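Local coordinates for protein mannitol dehydrogenase (PDB 3TWO) that probably catalyses the NADP(H)-dependent interconversion of cinnamyl alcohols and their aldehydes as a zinc-containing alcohol dehydrogenase, at residues His47-Glu52 / Met60-Glu65. Numbering follows the deposited sequence.
Sequences HSAYSE and MIPGHE. With ZN (zinc ion), chain G; NDP (NADPH dihydro-nicotinamide-adenine-dinucleotide phosphate), chain F.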
loop_
_atom_site.group_PDB
_atom_site.type_symbol
_atom_site.label_atom_id
_atom_site.label_comp_id
_atom_site.label_asym_id
_atom_site.label_seq_id
_atom_site.Cartn_x
_atom_site.Cartn_y
_atom_site.Cartn_z
ATOM N N HIS B 47 -12.468 -6.688 20.207
ATOM C CA HIS B 47 -11.461 -5.626 20.179
ATOM C C HIS B 47 -12.043 -4.368 20.888
ATOM O O HIS B 47 -11.329 -3.712 21.704
ATOM C CB HIS B 47 -11.080 -5.239 18.743
ATOM C CG HIS B 47 -10.348 -6.305 17.950
ATOM N ND1 HIS B 47 -9.196 -6.925 18.399
ATOM C CD2 HIS B 47 -10.569 -6.803 16.695
ATOM C CE1 HIS B 47 -8.754 -7.786 17.482
ATOM N NE2 HIS B 47 -9.541 -7.691 16.421
ATOM N N SER B 48 -13.331 -4.060 20.637
ATOM C CA SER B 48 -13.897 -2.837 21.235
ATOM C C SER B 48 -14.162 -3.064 22.701
ATOM O O SER B 48 -13.722 -2.241 23.552
ATOM C CB SER B 48 -15.183 -2.351 20.555
ATOM O OG SER B 48 -15.052 -2.394 19.143
ATOM N N ALA B 49 -14.813 -4.186 23.007
ATOM C CA ALA B 49 -15.165 -4.537 24.409
ATOM C C ALA B 49 -13.957 -4.486 25.324
ATOM O O ALA B 49 -14.062 -4.069 26.510
ATOM C CB ALA B 49 -15.812 -5.917 24.490
ATOM N N TYR B 50 -12.796 -4.892 24.780
ATOM C CA TYR B 50 -11.628 -4.973 25.591
ATOM C C TYR B 50 -10.723 -3.785 25.440
ATOM O O TYR B 50 -9.636 -3.823 25.933
ATOM C CB TYR B 50 -10.879 -6.252 25.236
ATOM C CG TYR B 50 -11.624 -7.489 25.671
ATOM C CD1 TYR B 50 -11.218 -8.762 25.248
ATOM C CD2 TYR B 50 -12.749 -7.384 26.528
ATOM C CE1 TYR B 50 -11.927 -9.922 25.655
ATOM C CE2 TYR B 50 -13.458 -8.548 26.966
ATOM C CZ TYR B 50 -13.045 -9.783 26.520
ATOM O OH TYR B 50 -13.735 -10.879 26.950
ATOM N N SER B 51 -11.142 -2.748 24.710
ATOM C CA SER B 51 -10.257 -1.585 24.539
ATOM C C SER B 51 -8.910 -1.927 23.871
ATOM O O SER B 51 -7.869 -1.454 24.298
ATOM C CB SER B 51 -10.018 -0.885 25.910
ATOM O OG SER B 51 -11.288 -0.379 26.368
ATOM N N GLU B 52 -8.936 -2.724 22.811
ATOM C CA GLU B 52 -7.680 -3.185 22.185
ATOM C C GLU B 52 -7.205 -2.196 21.155
ATOM O O GLU B 52 -6.045 -2.237 20.725
ATOM C CB GLU B 52 -7.860 -4.608 21.584
ATOM C CG GLU B 52 -7.860 -5.657 22.726
ATOM C CD GLU B 52 -8.163 -7.118 22.293
ATOM O OE1 GLU B 52 -8.514 -7.406 21.120
ATOM O OE2 GLU B 52 -8.062 -7.995 23.172
ATOM N N MET B 60 -20.850 -0.740 27.549
ATOM C CA MET B 60 -20.825 -0.931 26.095
ATOM C C MET B 60 -21.689 -2.104 25.695
ATOM O O MET B 60 -21.661 -3.162 26.332
ATOM C CB MET B 60 -19.416 -1.200 25.616
ATOM C CG MET B 60 -19.267 -1.396 24.089
ATOM S SD MET B 60 -17.563 -1.756 23.522
ATOM C CE MET B 60 -16.653 -0.364 24.204
ATOM N N ILE B 61 -22.439 -1.947 24.619
ATOM C CA ILE B 61 -23.206 -3.084 24.099
ATOM C C ILE B 61 -22.808 -3.300 22.660
ATOM O O ILE B 61 -23.288 -2.584 21.764
ATOM C CB ILE B 61 -24.739 -2.868 24.186
ATOM C CG1 ILE B 61 -25.213 -2.877 25.649
ATOM C CG2 ILE B 61 -25.507 -3.977 23.430
ATOM C CD1 ILE B 61 -26.744 -2.695 25.865
ATOM N N PRO B 62 -21.920 -4.266 22.407
ATOM C CA PRO B 62 -21.445 -4.435 21.030
ATOM C C PRO B 62 -22.476 -5.156 20.152
ATOM O O PRO B 62 -23.653 -5.346 20.581
ATOM C CB PRO B 62 -20.159 -5.282 21.189
ATOM C CG PRO B 62 -19.840 -5.252 22.672
ATOM C CD PRO B 62 -21.208 -5.151 23.332
ATOM N N GLY B 63 -22.024 -5.578 18.957
ATOM C CA GLY B 63 -22.878 -6.241 18.001
ATOM C C GLY B 63 -23.308 -5.326 16.890
ATOM O O GLY B 63 -23.982 -4.319 17.124
ATOM N N HIS B 64 -22.820 -5.610 15.678
ATOM C CA HIS B 64 -23.227 -4.838 14.506
ATOM C C HIS B 64 -23.492 -5.776 13.349
ATOM O O HIS B 64 -23.278 -5.421 12.218
ATOM C CB HIS B 64 -22.234 -3.710 14.145
ATOM C CG HIS B 64 -20.812 -4.153 13.974
ATOM N ND1 HIS B 64 -19.752 -3.279 14.105
ATOM C CD2 HIS B 64 -20.266 -5.378 13.725
ATOM C CE1 HIS B 64 -18.612 -3.941 13.956
ATOM N NE2 HIS B 64 -18.902 -5.213 13.727
ATOM N N GLU B 65 -24.011 -6.962 13.654
ATOM C CA GLU B 65 -24.558 -7.872 12.657
ATOM C C GLU B 65 -25.983 -8.191 13.073
ATOM O O GLU B 65 -26.236 -9.101 13.885
ATOM C CB GLU B 65 -23.668 -9.130 12.553
ATOM C CG GLU B 65 -22.272 -8.750 12.048
ATOM C CD GLU B 65 -21.357 -9.939 11.859
ATOM O OE1 GLU B 65 -21.623 -10.984 12.461
ATOM O OE2 GLU B 65 -20.378 -9.845 11.091
HETATM ZN ZN ZN G . -17.590 -6.128 12.316
HETATM P PA NDP F . -12.642 -14.181 14.006
HETATM O O1A NDP F . -11.740 -14.589 15.094
HETATM O O2A NDP F . -13.723 -15.089 13.308
HETATM O O5B NDP F . -11.614 -14.809 12.906
HETATM C C5B NDP F . -10.111 -14.547 12.951
HETATM C C4B NDP F . -9.415 -15.732 12.292
HETATM O O4B NDP F . -7.965 -15.555 12.005
HETATM C C3B NDP F . -9.559 -16.967 13.211
HETATM O O3B NDP F . -9.988 -18.101 12.366
HETATM C C2B NDP F . -8.110 -17.171 13.729
HETATM O O2B NDP F . -7.953 -18.586 13.945
HETATM C C1B NDP F . -7.264 -16.773 12.496
HETATM N N9A NDP F . -5.942 -16.204 12.845
HETATM C C8A NDP F . -5.667 -15.494 13.963
HETATM N N7A NDP F . -4.402 -15.116 13.875
HETATM C C5A NDP F . -3.889 -15.571 12.735
HETATM C C6A NDP F . -2.642 -15.476 12.144
HETATM N N6A NDP F . -1.579 -14.816 12.719
HETATM N N1A NDP F . -2.493 -16.087 10.974
HETATM C C2A NDP F . -3.463 -16.726 10.355
HETATM N N3A NDP F . -4.659 -16.819 10.884
HETATM C C4A NDP F . -4.877 -16.256 12.086
HETATM O O3 NDP F . -12.438 -12.744 13.387
HETATM P PN NDP F . -13.375 -12.028 12.417
HETATM O O1N NDP F . -13.408 -12.681 11.088
HETATM O O2N NDP F . -14.750 -11.608 12.999
HETATM O O5D NDP F . -12.627 -10.650 12.281
HETATM C C5D NDP F . -11.157 -10.685 11.945
HETATM C C4D NDP F . -10.525 -9.235 12.081
HETATM O O4D NDP F . -11.272 -8.476 11.112
HETATM C C3D NDP F . -10.715 -8.534 13.454
HETATM O O3D NDP F . -9.498 -7.799 13.763
HETATM C C2D NDP F . -11.933 -7.626 13.167
HETATM O O2D NDP F . -11.897 -6.501 13.975
HETATM C C1D NDP F . -11.620 -7.201 11.713
HETATM N N1N NDP F . -12.777 -6.581 10.984
HETATM C C2N NDP F . -12.518 -5.460 10.163
HETATM C C3N NDP F . -13.544 -4.846 9.464
HETATM C C7N NDP F . -13.209 -3.693 8.520
HETATM O O7N NDP F . -12.061 -3.556 8.069
HETATM N N7N NDP F . -14.266 -3.050 8.036
HETATM C C4N NDP F . -14.867 -5.325 9.610
HETATM C C5N NDP F . -15.141 -6.478 10.402
HETATM C C6N NDP F . -14.120 -7.097 11.094
HETATM P P2B NDP F . -7.221 -19.191 15.188
HETATM O O1X NDP F . -8.266 -20.325 15.745
HETATM O O2X NDP F . -5.879 -19.643 14.808
HETATM O O3X NDP F . -7.175 -18.064 16.308
#
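Met60 reaches across to the last turn of helix 43-49 and lays its thioether against the backbone of Ser48 and Ala49. With CG anti to the backbone N (chi1 -179°) and the next torsion also extended, the chain carries SD from the loop across to the helix. SD then rests 3.8 Å from Ser48 CB and 3.7 Å from Ala49 N. A bend at the last torsion, chi3 -55°, swings CE over to the carbonyl of Ser48, 3.5 Å from its O. An unbranched, flexible methionine suits this place, since it can fit its tip to an uneven backbone surface. Ser48, small and with its hydroxyl turned back to Ser44 O, leaves CB for the sulfur to rest against. Ala49 presents its methyl to the Pro62 ring, CB to CG 4.5 Å. Ser48 O also accepts Ser51 N, and Glu52 N bonds to His47 O; with Ser51 at positive phi, this Schellman motif ends the helix. The turn brings the Glu52 carboxylate to the edge of the His47 ring, where ND1 donates to OE1 at 2.8 Å, with the oxygen tilted about 21° from the ring plane. The other ring nitrogen, NE2, shares a hydrogen bond of 2.7 Å with the NADPH ribose hydroxyl O3D at the ring edge; the carboxylate probably steadies the ring in that pose. In 60-65, His64 NE2 binds zinc at 2.1 Å, with Cys42 and Cys160 as further ligands. Helix and loop thus pack together beside the cofactor and metal, as in the GroES-like catalytic domain of zinc-dependent medium-chain alcohol dehydrogenases.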